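Local coordinates for exodeoxyribonuclease III (Neisseria meningitidis, PDB 2JC4), which probably degrades double-stranded DNA from its 3' ends as a metal-dependent 3'-5' exonuclease of the AP endonuclease/ExoA repair family, at residues Val55-Val65 with Asp86-Ala94; Ala154-Trp162 with Met207-Arg215. One frame throughout, in Å; residues are numbered along the deposited sequence.

Contact 1 (Val55-Val65 with Asp86-Ala94); sequences VWSGQKTYNGV and DPQRRVIAA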
# COMPACT_ATOMS: atom_id res chain seq x y z
N VAL A 55 7.76 6.98 -11.26
CA VAL A 55 7.63 5.81 -12.13
C VAL A 55 6.27 5.20 -11.86
O VAL A 55 5.77 5.30 -10.75
CB VAL A 55 8.76 4.77 -11.95
CG1 VAL A 55 10.13 5.41 -12.34
CG2 VAL A 55 8.79 4.20 -10.51
N TRP A 56 5.66 4.62 -12.89
CA TRP A 56 4.29 4.15 -12.70
C TRP A 56 3.92 3.06 -13.68
O TRP A 56 4.61 2.83 -14.69
CB TRP A 56 3.29 5.32 -12.81
CG TRP A 56 3.25 5.93 -14.19
CD1 TRP A 56 2.35 5.63 -15.18
CD2 TRP A 56 4.14 6.94 -14.74
NE1 TRP A 56 2.62 6.39 -16.31
CE2 TRP A 56 3.70 7.20 -16.06
CE3 TRP A 56 5.23 7.65 -14.24
CZ2 TRP A 56 4.34 8.12 -16.89
CZ3 TRP A 56 5.86 8.57 -15.07
CH2 TRP A 56 5.41 8.80 -16.38
N SER A 57 2.78 2.43 -13.38
CA SER A 57 2.25 1.34 -14.19
C SER A 57 0.77 1.53 -14.09
O SER A 57 0.17 1.30 -13.00
CB SER A 57 2.62 -0.02 -13.57
OG SER A 57 2.15 -1.11 -14.35
N GLY A 58 0.18 1.99 -15.19
CA GLY A 58 -1.27 2.27 -15.23
C GLY A 58 -2.00 1.50 -16.32
O GLY A 58 -1.39 1.00 -17.26
N GLN A 59 -3.31 1.39 -16.18
CA GLN A 59 -4.16 0.81 -17.20
C GLN A 59 -5.45 1.58 -17.12
O GLN A 59 -5.73 2.25 -16.11
CB GLN A 59 -4.40 -0.69 -16.93
CG GLN A 59 -5.09 -0.95 -15.60
CD GLN A 59 -5.43 -2.40 -15.36
OE1 GLN A 59 -5.01 -2.98 -14.37
NE2 GLN A 59 -6.21 -2.99 -16.24
N LYS A 60 -6.27 1.49 -18.16
CA LYS A 60 -7.56 2.17 -18.15
C LYS A 60 -8.41 1.70 -16.97
O LYS A 60 -8.47 0.50 -16.70
CB LYS A 60 -8.36 1.88 -19.43
CG LYS A 60 -9.44 2.90 -19.66
CD LYS A 60 -8.83 4.10 -20.33
N THR A 61 -9.08 2.65 -16.32
CA THR A 61 -10.20 2.39 -15.39
C THR A 61 -9.86 1.80 -14.04
O THR A 61 -10.40 2.26 -13.05
CB THR A 61 -11.26 1.51 -16.02
OG1 THR A 61 -11.52 2.02 -17.33
CG2 THR A 61 -12.56 1.49 -15.18
N TYR A 62 -8.99 0.79 -14.01
CA TYR A 62 -8.77 -0.02 -12.83
C TYR A 62 -7.35 0.08 -12.34
O TYR A 62 -6.44 0.39 -13.13
CB TYR A 62 -9.03 -1.49 -13.16
CG TYR A 62 -10.41 -1.74 -13.73
CD1 TYR A 62 -11.54 -1.73 -12.90
CD2 TYR A 62 -10.59 -1.96 -15.11
CE1 TYR A 62 -12.82 -1.93 -13.43
CE2 TYR A 62 -11.89 -2.16 -15.65
CZ TYR A 62 -12.98 -2.16 -14.79
OH TYR A 62 -14.25 -2.38 -15.28
N ASN A 63 -7.15 -0.21 -11.05
CA ASN A 63 -5.81 -0.55 -10.55
C ASN A 63 -4.84 0.63 -10.74
O ASN A 63 -5.24 1.78 -10.59
CB ASN A 63 -5.28 -1.84 -11.21
CG ASN A 63 -6.22 -3.02 -11.04
OD1 ASN A 63 -6.76 -3.25 -9.97
ND2 ASN A 63 -6.40 -3.77 -12.10
N GLY A 64 -3.58 0.35 -11.07
CA GLY A 64 -2.56 1.41 -11.27
C GLY A 64 -1.80 1.68 -10.01
O GLY A 64 -2.41 1.90 -8.95
N VAL A 65 -0.45 1.65 -10.11
CA VAL A 65 0.47 1.87 -8.98
C VAL A 65 1.61 2.83 -9.40
O VAL A 65 2.04 2.83 -10.57
CB VAL A 65 1.09 0.53 -8.44
CG1 VAL A 65 0.07 -0.24 -7.63
CG2 VAL A 65 1.62 -0.37 -9.60
N ASP A 86 -0.49 -11.44 -16.24
CA ASP A 86 -1.63 -10.77 -15.62
C ASP A 86 -1.62 -9.31 -16.11
O ASP A 86 -0.62 -8.61 -15.96
CB ASP A 86 -1.55 -10.91 -14.08
CG ASP A 86 -2.69 -10.18 -13.35
OD1 ASP A 86 -3.62 -9.65 -14.03
OD2 ASP A 86 -2.59 -10.11 -12.09
N PRO A 87 -2.71 -8.87 -16.79
CA PRO A 87 -2.71 -7.48 -17.29
C PRO A 87 -2.98 -6.41 -16.20
O PRO A 87 -2.81 -5.21 -16.44
CB PRO A 87 -3.87 -7.48 -18.30
CG PRO A 87 -4.84 -8.52 -17.74
CD PRO A 87 -3.93 -9.60 -17.17
N GLN A 88 -3.40 -6.85 -15.02
CA GLN A 88 -3.77 -5.91 -13.95
C GLN A 88 -2.55 -5.24 -13.33
O GLN A 88 -1.63 -5.90 -12.84
CB GLN A 88 -4.62 -6.62 -12.87
CG GLN A 88 -5.97 -7.14 -13.45
CD GLN A 88 -7.01 -7.50 -12.40
OE1 GLN A 88 -7.16 -6.81 -11.38
NE2 GLN A 88 -7.72 -8.59 -12.64
N ARG A 89 -2.58 -3.91 -13.33
CA ARG A 89 -1.40 -3.13 -12.95
C ARG A 89 -1.37 -2.96 -11.43
O ARG A 89 -2.00 -2.08 -10.89
CB ARG A 89 -1.40 -1.79 -13.68
CG ARG A 89 -1.39 -1.94 -15.22
CD ARG A 89 -0.32 -2.98 -15.67
NE ARG A 89 0.03 -2.84 -17.09
CZ ARG A 89 0.51 -3.82 -17.86
NH1 ARG A 89 0.72 -5.06 -17.39
NH2 ARG A 89 0.79 -3.57 -19.15
N ARG A 90 -0.62 -3.84 -10.75
CA ARG A 90 -0.72 -3.98 -9.27
C ARG A 90 0.58 -3.96 -8.51
O ARG A 90 0.56 -3.82 -7.29
CB ARG A 90 -1.40 -5.29 -8.92
CG ARG A 90 -2.87 -5.29 -9.30
CD ARG A 90 -3.47 -6.58 -8.91
NE ARG A 90 -4.92 -6.59 -9.17
CZ ARG A 90 -5.84 -6.08 -8.35
NH1 ARG A 90 -5.46 -5.44 -7.24
NH2 ARG A 90 -7.14 -6.17 -8.67
N VAL A 91 1.71 -4.14 -9.21
CA VAL A 91 3.03 -4.25 -8.53
C VAL A 91 4.07 -3.44 -9.31
O VAL A 91 4.29 -3.64 -10.52
CB VAL A 91 3.50 -5.73 -8.45
CG1 VAL A 91 4.85 -5.88 -7.68
CG2 VAL A 91 2.43 -6.64 -7.82
N ILE A 92 4.71 -2.51 -8.61
CA ILE A 92 5.86 -1.81 -9.16
C ILE A 92 6.91 -1.75 -8.07
O ILE A 92 6.59 -1.53 -6.90
CB ILE A 92 5.47 -0.38 -9.69
CG1 ILE A 92 6.65 0.24 -10.46
CG2 ILE A 92 4.93 0.56 -8.56
CD1 ILE A 92 6.27 1.51 -11.23
N ALA A 93 8.16 -1.97 -8.45
CA ALA A 93 9.27 -1.90 -7.48
C ALA A 93 10.40 -1.03 -8.02
O ALA A 93 10.58 -0.91 -9.23
CB ALA A 93 9.79 -3.30 -7.12
N ALA A 94 11.18 -0.44 -7.13
CA ALA A 94 12.34 0.30 -7.59
C ALA A 94 13.22 0.50 -6.38
O ALA A 94 12.74 0.37 -5.26
CB ALA A 94 11.94 1.64 -8.17
O HOH W 1 2.85 -3.26 -13.19
O HOH W 2 1.20 -0.05 -18.11
O HOH W 3 -1.90 -1.41 -19.26
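The side-chain oxygen of Q59 takes the backbone N-H of R89 in a nearly straight bond, Q59 OE1 to R89 N 2.8 Å. From the opposite face of the Q59 amide plane comes N63 ND2, also 2.8 Å from Q59 OE1, so one oxygen ties the 58-64 loop to itself and to the facing chain. N63 ND2 also reaches Q88 OE1 (3.2 Å), tilted from both amide planes, which lie only 13° apart. Q88 OE1 has a second donor in R90 NH2, and N63 OD1 lies over one face of that guanidinium, too poorly angled to bond. The backbone brings N63 CB against R89 O, and a chi1 of -56° sends the amide on to Q88 OE1 and the R90 guanidinium. R89 O itself accepts from G64 N (2.9 Å). R89 CB and CG lie against S57 O and G58 O; the bend at chi2 (-46°) then brings R89 CD against S57 OG (3.4 Å), and two waters join G58 O to R89 NE, one of them weakly.

Toward the strands the contact turns apolar. V65 CG2 meets I92 CG2 at 3.6 Å and V55 CG2 meets I92 CD1 at 3.8 Å.

In the second shell, D86 OD1 closes an Asx turn onto Q88 N, R90 NH1 bonds the carbonyl of Y105, and Y119 holds D86 OD2. Strands 53-57 and 91-96 belong to the two facing sheets of the DNase I-like sandwich, so I92 packs between them. N63 also touches Y105, a predicted active-site residue, and Q88 and Y62 touch a bound dihydrogenphosphate. The shared amide oxygens thus fix the orientations of N63 and Q88, consistent with a polar network that shapes one wall of the active-site cleft.

Contact 2 (Ala154-Trp162 with Met207-Arg215); sequences ADCYDPEKW and MFQRKLGLR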
# COMPACT_ATOMS: atom_id res chain seq x y z
N ALA A 154 -8.40 -6.87 15.86
CA ALA A 154 -8.23 -5.45 16.21
C ALA A 154 -8.25 -4.53 14.97
O ALA A 154 -8.42 -3.31 15.09
CB ALA A 154 -6.95 -5.25 17.01
N ASP A 155 -8.09 -5.12 13.78
CA ASP A 155 -8.01 -4.42 12.48
C ASP A 155 -9.33 -4.41 11.72
O ASP A 155 -9.41 -3.90 10.63
CB ASP A 155 -6.93 -5.10 11.62
CG ASP A 155 -5.59 -5.12 12.33
OD1 ASP A 155 -5.23 -4.08 12.93
OD2 ASP A 155 -4.88 -6.14 12.29
N CYS A 156 -10.37 -5.04 12.28
CA CYS A 156 -11.72 -5.04 11.68
C CYS A 156 -12.73 -4.54 12.73
O CYS A 156 -12.89 -5.19 13.76
CB CYS A 156 -12.09 -6.47 11.23
SG CYS A 156 -10.95 -7.24 10.04
N TYR A 157 -13.37 -3.38 12.49
CA TYR A 157 -14.34 -2.80 13.47
C TYR A 157 -15.45 -3.82 13.65
O TYR A 157 -15.84 -4.52 12.71
CB TYR A 157 -14.90 -1.41 13.05
CG TYR A 157 -15.93 -1.52 11.99
CD1 TYR A 157 -17.28 -1.68 12.32
CD2 TYR A 157 -15.56 -1.53 10.63
CE1 TYR A 157 -18.24 -1.82 11.34
CE2 TYR A 157 -16.52 -1.67 9.65
CZ TYR A 157 -17.86 -1.81 10.02
OH TYR A 157 -18.81 -1.97 9.04
N ASP A 158 -16.00 -3.93 14.84
CA ASP A 158 -17.09 -4.93 15.02
C ASP A 158 -16.70 -6.31 14.37
O ASP A 158 -17.34 -6.75 13.42
CB ASP A 158 -18.42 -4.37 14.47
CG ASP A 158 -18.95 -3.10 15.26
OD1 ASP A 158 -18.65 -2.93 16.48
OD2 ASP A 158 -19.68 -2.27 14.66
N PRO A 159 -15.63 -6.99 14.86
CA PRO A 159 -15.09 -8.20 14.22
C PRO A 159 -16.08 -9.35 14.04
O PRO A 159 -15.96 -10.13 13.07
CB PRO A 159 -13.96 -8.65 15.17
CG PRO A 159 -13.97 -7.76 16.29
CD PRO A 159 -14.85 -6.60 16.05
N GLU A 160 -17.07 -9.45 14.93
CA GLU A 160 -18.13 -10.46 14.75
C GLU A 160 -18.88 -10.32 13.40
O GLU A 160 -19.27 -11.33 12.79
CB GLU A 160 -19.08 -10.48 15.96
CG GLU A 160 -19.97 -9.26 16.12
CD GLU A 160 -19.26 -7.98 16.63
OE1 GLU A 160 -18.09 -8.03 17.12
OE2 GLU A 160 -19.91 -6.90 16.53
N LYS A 161 -19.08 -9.09 12.93
CA LYS A 161 -19.77 -8.86 11.64
C LYS A 161 -18.94 -9.30 10.43
O LYS A 161 -19.49 -9.50 9.33
CB LYS A 161 -20.09 -7.37 11.47
CG LYS A 161 -21.02 -6.79 12.56
N TRP A 162 -17.62 -9.37 10.61
CA TRP A 162 -16.69 -9.66 9.53
C TRP A 162 -16.14 -11.09 9.64
O TRP A 162 -15.12 -11.42 8.98
CB TRP A 162 -15.48 -8.70 9.58
CG TRP A 162 -15.81 -7.31 9.28
CD1 TRP A 162 -16.25 -6.34 10.17
CD2 TRP A 162 -15.74 -6.67 8.00
NE1 TRP A 162 -16.44 -5.15 9.51
CE2 TRP A 162 -16.17 -5.33 8.17
CE3 TRP A 162 -15.39 -7.12 6.70
CZ2 TRP A 162 -16.21 -4.41 7.10
CZ3 TRP A 162 -15.44 -6.19 5.64
CH2 TRP A 162 -15.86 -4.86 5.85
N MET A 207 -18.74 6.15 7.57
CA MET A 207 -18.00 5.31 8.52
C MET A 207 -16.77 6.05 9.10
O MET A 207 -16.40 5.83 10.27
CB MET A 207 -17.57 4.00 7.84
CG MET A 207 -18.73 3.15 7.36
SD MET A 207 -19.86 2.72 8.69
CE MET A 207 -19.21 1.23 9.37
N PHE A 208 -16.14 6.91 8.30
CA PHE A 208 -14.99 7.68 8.83
C PHE A 208 -15.45 8.54 10.00
O PHE A 208 -14.82 8.55 11.07
CB PHE A 208 -14.35 8.60 7.78
CG PHE A 208 -13.24 9.48 8.37
CD1 PHE A 208 -12.04 8.91 8.80
CD2 PHE A 208 -13.41 10.85 8.48
CE1 PHE A 208 -11.00 9.70 9.35
CE2 PHE A 208 -12.41 11.66 9.05
CZ PHE A 208 -11.19 11.07 9.49
N GLN A 209 -16.57 9.24 9.82
CA GLN A 209 -17.09 10.10 10.91
C GLN A 209 -17.48 9.30 12.19
O GLN A 209 -17.49 9.84 13.30
CB GLN A 209 -18.26 10.93 10.39
CG GLN A 209 -17.88 12.08 9.42
CD GLN A 209 -17.67 11.64 7.97
OE1 GLN A 209 -17.93 10.50 7.60
NE2 GLN A 209 -17.18 12.55 7.15
N ARG A 210 -17.81 8.03 11.99
CA ARG A 210 -18.17 7.08 13.07
C ARG A 210 -16.96 6.31 13.65
O ARG A 210 -17.09 5.58 14.66
CB ARG A 210 -19.24 6.13 12.53
CG ARG A 210 -20.52 6.90 12.22
CD ARG A 210 -21.38 6.17 11.24
NE ARG A 210 -21.93 4.95 11.83
CZ ARG A 210 -22.52 3.96 11.14
NH1 ARG A 210 -22.63 4.02 9.81
NH2 ARG A 210 -23.02 2.93 11.80
N LYS A 211 -15.79 6.50 13.04
CA LYS A 211 -14.52 5.87 13.49
C LYS A 211 -14.45 4.35 13.16
O LYS A 211 -13.69 3.60 13.78
CB LYS A 211 -14.27 6.09 15.00
CG LYS A 211 -14.41 7.53 15.52
CD LYS A 211 -13.89 7.70 16.98
CE LYS A 211 -12.36 7.73 17.05
NZ LYS A 211 -11.76 8.96 16.49
N LEU A 212 -15.24 3.92 12.17
CA LEU A 212 -15.46 2.50 11.88
C LEU A 212 -14.75 2.11 10.56
O LEU A 212 -15.17 2.49 9.49
CB LEU A 212 -16.96 2.20 11.82
CG LEU A 212 -17.71 2.43 13.18
CD1 LEU A 212 -19.14 2.01 13.07
CD2 LEU A 212 -17.04 1.76 14.40
N GLY A 213 -13.68 1.35 10.67
CA GLY A 213 -12.86 1.04 9.49
C GLY A 213 -12.10 -0.28 9.60
O GLY A 213 -12.30 -1.08 10.54
N LEU A 214 -11.25 -0.54 8.60
CA LEU A 214 -10.31 -1.67 8.57
C LEU A 214 -8.86 -1.14 8.47
O LEU A 214 -8.60 -0.11 7.83
CB LEU A 214 -10.61 -2.60 7.39
CG LEU A 214 -12.07 -3.05 7.20
CD1 LEU A 214 -12.11 -3.86 5.93
CD2 LEU A 214 -12.56 -3.87 8.36
N ARG A 215 -7.94 -1.84 9.11
CA ARG A 215 -6.51 -1.61 8.85
C ARG A 215 -6.05 -2.56 7.76
O ARG A 215 -5.70 -3.72 8.05
CB ARG A 215 -5.63 -1.78 10.11
CG ARG A 215 -4.17 -1.36 9.90
CD ARG A 215 -3.31 -1.55 11.18
NE ARG A 215 -3.12 -2.97 11.48
CZ ARG A 215 -1.95 -3.62 11.32
NH1 ARG A 215 -0.88 -2.97 10.88
NH2 ARG A 215 -1.85 -4.90 11.62
O HOH W 4 -3.05 -6.32 14.37
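Y157 lies with one face over L212, whose CB sits 4.0 Å from the centroid of the Y157 ring in a CH-pi contact, while W162 NE1 is over the opposite face. M207 CE approaches the phenol end, 3.4 Å from Y157 CZ. L214 reaches the other aromatic: its CD2 stands 4.0 Å from the centroid of the six-membered ring of W162, over the face, and CD1 meets CH2 of the same ring.

Backbone bonds join the loop after strand 141-144 to the segment leading from helix 207-210 into strand 217-221. C156, tied to C168 by a disulfide, forms a single beta bridge with L214, with R215 N bound to D155 O at 3.0 Å and Y157 N to G213 O at 3.2 Å. Beyond it, D155 and R215 run side by side in a salt bridge, R215 NE to D155 OD1 2.8 Å. The donor stands well above the carboxylate plane, and a bend at chi3 (70°) turns the guanidinium edge to meet it. D155 OD1 is shared with R189 of helix 187-191, and R215 NH2 also pairs with D186. Each buried charge therefore has a second partner, which would be expected to keep both groups ionised.

From the N terminus, the chain runs along strand 53-57, turns through the 58-64 loop into strand 65-69, and then crosses to strand 76-78 of the other sheet. Contact 1 closes the loop that ends at 86-94, joining an outermost strand and its turn in one sheet to strand 91-96 in the other. The chain then passes through strand 99-105, helix 115-135 and strand 141-144 before contact 2 opens. That contact closes a second loop, around helices 170-180 and 187-191, and ties the segment following strand 141-144 to the lead-in of strand 217-221, its neighbour in the same sheet. The loops follow in series, neither enclosing nor crossing the other. The centres of contacts 1 and 2 lie about 28 Å apart.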